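BH2331 protein (Bacillus halodurans, PDB 1VL5) probably acts as an S-adenosylmethionine-dependent methyltransferase with a Rossmann-like fold, although its substrate is unknown. Local coordinates at residues 148-151 and 152-156; 166-170 and 171-175. All blocks are in the same frame, centred on the assembly; numbering follows the deposited sequence.

Contact 1: residues 148-151 and 152-156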
ATOM      1  N   ALA A 148     -19.065   3.619  10.276  1.00 30.00           N
ATOM      2  CA  ALA A 148     -19.792   4.316   9.227  1.00 32.04           C
ATOM      3  C   ALA A 148     -18.830   4.990   8.272  1.00 31.09           C
ATOM      4  O   ALA A 148     -19.036   4.924   7.047  1.00 31.11           O
ATOM      5  CB  ALA A 148     -20.735   5.346   9.801  1.00 31.91           C
ATOM      6  N   PHE A 149     -17.781   5.604   8.823  1.00 28.45           N
ATOM      7  CA  PHE A 149     -16.754   6.258   8.008  1.00 27.58           C
ATOM      8  C   PHE A 149     -15.839   5.300   7.285  1.00 30.55           C
ATOM      9  O   PHE A 149     -15.350   5.570   6.163  1.00 30.60           O
ATOM     10  CB  PHE A 149     -15.964   7.282   8.855  1.00 26.54           C
ATOM     11  CG  PHE A 149     -16.820   8.411   9.413  1.00 26.87           C
ATOM     12  CD1 PHE A 149     -17.919   8.888   8.710  1.00 32.24           C
ATOM     13  CD2 PHE A 149     -16.444   9.079  10.578  1.00 27.94           C
ATOM     14  CE1 PHE A 149     -18.709   9.903   9.213  1.00 32.04           C
ATOM     15  CE2 PHE A 149     -17.213  10.126  11.091  1.00 31.72           C
ATOM     16  CZ  PHE A 149     -18.333  10.566  10.373  1.00 31.17           C
ATOM     17  N   ASP A 150     -15.557   4.184   7.947  1.00 32.22           N
ATOM     18  CA  ASP A 150     -14.872   3.058   7.344  1.00 30.71           C
ATOM     19  C   ASP A 150     -15.603   2.552   6.096  1.00 27.21           C
ATOM     20  O   ASP A 150     -15.050   2.467   5.002  1.00 29.85           O
ATOM     21  CB  ASP A 150     -14.783   1.936   8.406  1.00 31.67           C
ATOM     22  CG  ASP A 150     -14.163   0.630   7.894  1.00 34.43           C
ATOM     23  OD1 ASP A 150     -13.877   0.477   6.710  1.00 30.52           O
ATOM     24  OD2 ASP A 150     -14.001  -0.277   8.698  1.00 30.67           O
ATOM     25  N   VAL A 151     -16.858   2.189   6.278  1.00 29.24           N
ATOM     26  CA  VAL A 151     -17.653   1.636   5.218  1.00 30.48           C
ATOM     27  C   VAL A 151     -17.789   2.635   4.036  1.00 28.26           C
ATOM     28  O   VAL A 151     -17.688   2.250   2.841  1.00 28.62           O
ATOM     29  CB  VAL A 151     -18.994   1.138   5.765  1.00 30.25           C
ATOM     30  CG1 VAL A 151     -19.908   0.594   4.658  1.00 41.95           C
ATOM     31  CG2 VAL A 151     -18.750  -0.016   6.773  1.00 32.54           C
ATOM     32  N   PHE A 152     -17.955   3.902   4.367  1.00 27.69           N
ATOM     33  CA  PHE A 152     -18.153   4.940   3.389  1.00 25.86           C
ATOM     34  C   PHE A 152     -16.899   5.166   2.573  1.00 29.11           C
ATOM     35  O   PHE A 152     -16.968   5.258   1.345  1.00 31.65           O
ATOM     36  CB  PHE A 152     -18.576   6.235   4.127  1.00 27.55           C
ATOM     37  CG  PHE A 152     -18.640   7.448   3.246  1.00 30.03           C
ATOM     38  CD1 PHE A 152     -19.731   7.688   2.427  1.00 31.98           C
ATOM     39  CD2 PHE A 152     -17.615   8.343   3.226  1.00 30.22           C
ATOM     40  CE1 PHE A 152     -19.763   8.794   1.630  1.00 33.34           C
ATOM     41  CE2 PHE A 152     -17.656   9.419   2.417  1.00 35.84           C
ATOM     42  CZ  PHE A 152     -18.727   9.655   1.626  1.00 30.49           C
ATOM     43  N   TYR A 153     -15.760   5.265   3.271  1.00 26.35           N
ATOM     44  CA  TYR A 153     -14.458   5.496   2.660  1.00 28.41           C
ATOM     45  C   TYR A 153     -14.200   4.357   1.695  1.00 29.99           C
ATOM     46  O   TYR A 153     -13.863   4.576   0.554  1.00 31.67           O
ATOM     47  CB  TYR A 153     -13.328   5.578   3.723  1.00 29.87           C
ATOM     48  CG  TYR A 153     -11.971   5.613   3.094  1.00 28.63           C
ATOM     49  CD1 TYR A 153     -11.559   6.723   2.380  1.00 32.34           C
ATOM     50  CD2 TYR A 153     -11.101   4.505   3.155  1.00 30.28           C
ATOM     51  CE1 TYR A 153     -10.293   6.754   1.736  1.00 34.60           C
ATOM     52  CE2 TYR A 153      -9.827   4.531   2.473  1.00 32.43           C
ATOM     53  CZ  TYR A 153      -9.453   5.649   1.782  1.00 31.74           C
ATOM     54  OH  TYR A 153      -8.218   5.702   1.115  1.00 37.61           O
ATOM     55  N   ASN A 154     -14.404   3.129   2.152  1.00 29.41           N
ATOM     56  CA  ASN A 154     -14.146   1.988   1.327  1.00 27.87           C
ATOM     57  C   ASN A 154     -15.133   1.890   0.128  1.00 30.30           C
ATOM     58  O   ASN A 154     -14.727   1.510  -0.980  1.00 28.98           O
ATOM     59  CB  ASN A 154     -14.172   0.714   2.168  1.00 29.35           C
ATOM     60  CG  ASN A 154     -12.825   0.392   2.744  1.00 26.21           C
ATOM     61  OD1 ASN A 154     -11.887   0.149   1.990  1.00 30.60           O
ATOM     62  ND2 ASN A 154     -12.690   0.461   4.075  1.00 27.53           N
ATOM     63  N   TYR A 155     -16.407   2.207   0.351  1.00 30.38           N
ATOM     64  CA  TYR A 155     -17.393   2.198  -0.762  1.00 30.25           C
ATOM     65  C   TYR A 155     -16.948   3.164  -1.877  1.00 30.85           C
ATOM     66  O   TYR A 155     -16.915   2.842  -3.074  1.00 30.25           O
ATOM     67  CB  TYR A 155     -18.797   2.573  -0.261  1.00 35.54           C
ATOM     68  CG  TYR A 155     -19.795   2.745  -1.389  1.00 33.33           C
ATOM     69  CD1 TYR A 155     -20.550   1.682  -1.845  1.00 43.70           C
ATOM     70  CD2 TYR A 155     -19.952   3.982  -2.014  1.00 37.02           C
ATOM     71  CE1 TYR A 155     -21.454   1.854  -2.921  1.00 48.56           C
ATOM     72  CE2 TYR A 155     -20.837   4.164  -3.077  1.00 45.87           C
ATOM     73  CZ  TYR A 155     -21.589   3.111  -3.542  1.00 48.11           C
ATOM     74  OH  TYR A 155     -22.486   3.359  -4.618  1.00 48.32           O
ATOM     75  N   VAL A 156     -16.531   4.343  -1.466  1.00 30.35           N
ATOM     76  CA  VAL A 156     -16.015   5.350  -2.387  1.00 29.63           C
ATOM     77  C   VAL A 156     -14.758   4.910  -3.151  1.00 30.57           C
ATOM     78  O   VAL A 156     -14.627   5.135  -4.377  1.00 26.28           O
ATOM     79  CB  VAL A 156     -15.775   6.665  -1.601  1.00 31.77           C
ATOM     80  CG1 VAL A 156     -15.067   7.666  -2.437  1.00 37.78           C
ATOM     81  CG2 VAL A 156     -17.165   7.239  -1.086  1.00 34.19           C
TER
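Residues 148-151 and 152-156 are consecutive turns of the alpha-helix 147-160, where the amides of Phe152, Tyr153, Asn154 and Tyr155 bond to the carbonyls of Ala148, Phe149, Asp150 and Val151, four residues back. On one side Asp150 and Asn154 add a side-chain link. With its carboxylate anti to its own nitrogen (chi1 176°), Asp150 brings OD1 within 2.9 Å of Asn154 ND2. This hydrogen bond is bent (134° at the hydrogen), though ND2 approaches nearly in line with the C-O bond and OD1 sits in the amide plane; the carboxylate and amide planes are 57° apart. A similarly bent bond of 3.2 Å joins ND2 to Asp150 O, on the opposite face of that carbonyl from Asn154 N. Arg166 forms a salt bridge with Asp150 OD1 and Lys169 with OD2, while Asn154 OD1 accepts from His164 NE2 and probably from Ala167 N. Replacing Asn154 by alanine would remove both ND2 bonds and is likely to leave Asp150 OD1 without its helix partner and the donors of His164 and Ala167 without their acceptor. Phe149 and Phe152 each meet Tyr224 edge-to-face, and Val156 CG2 lies 3.9 Å above the Phe152 ring, offset toward its rim.

Contact 2: residues 166-170 and 171-175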
ATOM      1  N   ARG A 166     -10.152  -3.745   0.114  1.00 29.62           N
ATOM      2  CA  ARG A 166     -10.413  -3.103   1.402  1.00 28.90           C
ATOM      3  C   ARG A 166      -9.206  -2.394   1.932  1.00 26.19           C
ATOM      4  O   ARG A 166      -8.101  -2.925   1.906  1.00 24.74           O
ATOM      5  CB  ARG A 166     -10.905  -4.113   2.443  1.00 31.40           C
ATOM      6  CG  ARG A 166     -11.123  -3.513   3.791  1.00 30.66           C
ATOM      7  CD  ARG A 166     -11.899  -4.427   4.758  1.00 32.85           C
ATOM      8  NE  ARG A 166     -11.828  -3.912   6.132  1.00 36.71           N
ATOM      9  CZ  ARG A 166     -12.460  -2.813   6.563  1.00 34.22           C
ATOM     10  NH1 ARG A 166     -13.197  -2.106   5.744  1.00 33.29           N
ATOM     11  NH2 ARG A 166     -12.320  -2.396   7.814  1.00 33.50           N
ATOM     12  N   ALA A 167      -9.431  -1.156   2.334  1.00 27.86           N
ATOM     13  CA  ALA A 167      -8.526  -0.398   3.184  1.00 28.68           C
ATOM     14  C   ALA A 167      -8.944  -0.685   4.615  1.00 30.84           C
ATOM     15  O   ALA A 167     -10.041  -0.345   5.019  1.00 27.65           O
ATOM     16  CB  ALA A 167      -8.630   1.096   2.870  1.00 31.12           C
ATOM     17  N   TRP A 168      -8.063  -1.357   5.359  1.00 28.48           N
ATOM     18  CA  TRP A 168      -8.376  -1.874   6.655  1.00 26.84           C
ATOM     19  C   TRP A 168      -8.137  -0.794   7.703  1.00 27.09           C
ATOM     20  O   TRP A 168      -7.385   0.186   7.453  1.00 25.07           O
ATOM     21  CB  TRP A 168      -7.543  -3.127   6.932  1.00 26.74           C
ATOM     22  CG  TRP A 168      -7.805  -4.209   5.969  1.00 26.53           C
ATOM     23  CD1 TRP A 168      -7.288  -4.319   4.699  1.00 27.70           C
ATOM     24  CD2 TRP A 168      -8.663  -5.348   6.147  1.00 24.75           C
ATOM     25  NE1 TRP A 168      -7.780  -5.451   4.092  1.00 25.59           N
ATOM     26  CE2 TRP A 168      -8.635  -6.089   4.951  1.00 27.35           C
ATOM     27  CE3 TRP A 168      -9.426  -5.823   7.204  1.00 30.31           C
ATOM     28  CZ2 TRP A 168      -9.353  -7.274   4.788  1.00 26.97           C
ATOM     29  CZ3 TRP A 168     -10.167  -6.977   7.027  1.00 31.29           C
ATOM     30  CH2 TRP A 168     -10.097  -7.706   5.844  1.00 31.77           C
ATOM     31  N   LYS A 169      -8.813  -0.941   8.845  1.00 26.77           N
ATOM     32  CA  LYS A 169      -8.582  -0.075  10.010  1.00 26.54           C
ATOM     33  C   LYS A 169      -7.159  -0.307  10.497  1.00 28.73           C
ATOM     34  O   LYS A 169      -6.601  -1.404  10.340  1.00 27.27           O
ATOM     35  CB  LYS A 169      -9.538  -0.342  11.177  1.00 27.67           C
ATOM     36  CG  LYS A 169     -11.053  -0.306  10.854  1.00 24.23           C
ATOM     37  CD  LYS A 169     -11.832  -0.701  12.115  1.00 28.89           C
ATOM     38  CE  LYS A 169     -13.389  -0.724  12.063  1.00 32.67           C
ATOM     39  NZ  LYS A 169     -13.985   0.377  11.340  1.00 36.91           N
ATOM     40  N   LYS A 170      -6.576   0.737  11.074  1.00 27.19           N
ATOM     41  CA  LYS A 170      -5.350   0.599  11.799  1.00 24.73           C
ATOM     42  C   LYS A 170      -5.416  -0.520  12.844  1.00 25.66           C
ATOM     43  O   LYS A 170      -4.496  -1.292  12.958  1.00 24.11           O
ATOM     44  CB  LYS A 170      -4.966   1.950  12.414  1.00 26.88           C
ATOM     45  CG  LYS A 170      -4.569   2.996  11.385  1.00 28.22           C
ATOM     46  CD  LYS A 170      -4.048   4.310  12.012  1.00 23.64           C
ATOM     47  CE  LYS A 170      -5.042   5.067  12.849  1.00 28.83           C
ATOM     48  NZ  LYS A 170      -6.091   5.719  11.970  1.00 27.02           N
ATOM     49  N   SER A 171      -6.543  -0.658  13.549  1.00 27.26           N
ATOM     50  CA  SER A 171      -6.736  -1.746  14.510  1.00 27.29           C
ATOM     51  C   SER A 171      -6.764  -3.115  13.844  1.00 28.03           C
ATOM     52  O   SER A 171      -6.329  -4.094  14.450  1.00 28.96           O
ATOM     53  CB  SER A 171      -8.033  -1.559  15.302  1.00 27.33           C
ATOM     54  OG  SER A 171      -9.119  -1.398  14.398  1.00 30.64           O
ATOM     55  N   ASP A 172      -7.249  -3.174  12.604  1.00 26.59           N
ATOM     56  CA  ASP A 172      -7.300  -4.422  11.845  1.00 26.46           C
ATOM     57  C   ASP A 172      -5.878  -4.854  11.563  1.00 25.78           C
ATOM     58  O   ASP A 172      -5.556  -6.027  11.683  1.00 26.07           O
ATOM     59  CB  ASP A 172      -8.016  -4.268  10.499  1.00 28.14           C
ATOM     60  CG  ASP A 172      -9.536  -4.056  10.604  1.00 27.80           C
ATOM     61  OD1 ASP A 172     -10.168  -4.513  11.576  1.00 30.57           O
ATOM     62  OD2 ASP A 172     -10.083  -3.422   9.655  1.00 28.36           O
ATOM     63  N   TRP A 173      -5.026  -3.926  11.141  1.00 26.59           N
ATOM     64  CA  TRP A 173      -3.620  -4.242  10.885  1.00 24.39           C
ATOM     65  C   TRP A 173      -2.859  -4.660  12.156  1.00 25.22           C
ATOM     66  O   TRP A 173      -2.029  -5.540  12.106  1.00 27.01           O
ATOM     67  CB  TRP A 173      -2.861  -3.073  10.216  1.00 28.61           C
ATOM     68  CG  TRP A 173      -3.160  -2.963   8.801  1.00 29.00           C
ATOM     69  CD1 TRP A 173      -3.814  -1.942   8.176  1.00 29.95           C
ATOM     70  CD2 TRP A 173      -2.853  -3.921   7.799  1.00 32.91           C
ATOM     71  NE1 TRP A 173      -3.921  -2.212   6.838  1.00 29.00           N
ATOM     72  CE2 TRP A 173      -3.339  -3.419   6.581  1.00 28.55           C
ATOM     73  CE3 TRP A 173      -2.184  -5.153   7.806  1.00 38.29           C
ATOM     74  CZ2 TRP A 173      -3.220  -4.110   5.396  1.00 30.29           C
ATOM     75  CZ3 TRP A 173      -2.044  -5.831   6.624  1.00 34.35           C
ATOM     76  CH2 TRP A 173      -2.551  -5.303   5.423  1.00 33.87           C
ATOM     77  N   LEU A 174      -3.098  -3.992  13.274  1.00 27.38           N
ATOM     78  CA  LEU A 174      -2.494  -4.389  14.523  1.00 27.64           C
ATOM     79  C   LEU A 174      -2.819  -5.823  14.898  1.00 28.91           C
ATOM     80  O   LEU A 174      -1.930  -6.573  15.347  1.00 26.92           O
ATOM     81  CB  LEU A 174      -2.957  -3.507  15.681  1.00 29.60           C
ATOM     82  CG  LEU A 174      -2.634  -2.012  15.706  1.00 35.21           C
ATOM     83  CD1 LEU A 174      -3.263  -1.409  16.963  1.00 36.56           C
ATOM     84  CD2 LEU A 174      -1.169  -1.757  15.652  1.00 39.38           C
ATOM     85  N   LYS A 175      -4.092  -6.188  14.770  1.00 30.12           N
ATOM     86  CA  LYS A 175      -4.517  -7.583  15.011  1.00 29.16           C
ATOM     87  C   LYS A 175      -3.876  -8.583  14.017  1.00 28.21           C
ATOM     88  O   LYS A 175      -3.348  -9.628  14.423  1.00 27.96           O
ATOM     89  CB  LYS A 175      -6.031  -7.673  14.983  1.00 29.21           C
ATOM     90  CG  LYS A 175      -6.670  -7.005  16.197  1.00 32.71           C
ATOM     91  CD  LYS A 175      -8.191  -6.871  16.212  1.00 37.16           C
ATOM     92  CE  LYS A 175      -8.699  -6.234  17.575  1.00 46.98           C
ATOM     93  NZ  LYS A 175      -8.086  -6.715  18.982  1.00 39.55           N
TER
HETATM   94  O   HOH W   1      -5.228  -0.972   4.317  1.00 18.36           O
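The indole of Trp168 meets Asp172 at its edge, with Trp168 CE3 3.5 Å from Asp172 OD2 and the carboxylate plane at 81° to the ring. Over one face of this indole lies Arg166 CD, 3.5 Å above the ring centre. Trp173 approaches Trp168 obliquely, its NE1 3.7 Å from Trp168 CB. A water in the plane of both indoles, at their edges, accepts from Trp168 N and Trp173 NE1. Arg166 presents its guanidinium edge to Asp172; NH2 meets OD2 almost end-on in a salt bridge of 3.1 Å, while NH1 pairs with Asp150 of the preceding helix. These groups gather at the start of helix 170-180, where Lys169 is the N-cap residue. Its carbonyl accepts from Trp173 N, and more weakly from Asp172 N. Three residues after this cap, Asp172 accepts the Lys169 amide through OD2 at 2.9 Å, from above the carboxylate plane. With CG beside its backbone nitrogen (chi1 -71°), Asp172 turns its carboxylate back toward the loop, and two donors grip one oxygen. Lys169 CB lies 3.4 Å from Ser171 OG, which bonds to Glu145, while Lys169 NZ forms salt bridges with Asp150 and Asp147.

How the contacts relate
Contact 1 comes first along the chain, on helix 147-160; contact 2 follows at the loop leading into helix 170-180, the next helix. Their centres are 14 Å apart, yet they touch directly. Lys169 NZ forms a salt bridge of 2.7 Å with Asp150 OD2, Asn154 OD1 probably accepts from Ala167 N, and Tyr153 packs on the Ala167 methyl. Arg166, in the loop, has a carboxylate partner in each contact. Both helices follow strand 134-142 of the mixed sheet. The salt bridges hold helix 147-160 against the loop entering helix 170-180, which packs on strands 183-195 and 236-250 of that sheet, in a fold consistent with the Rossmann-like methyltransferases.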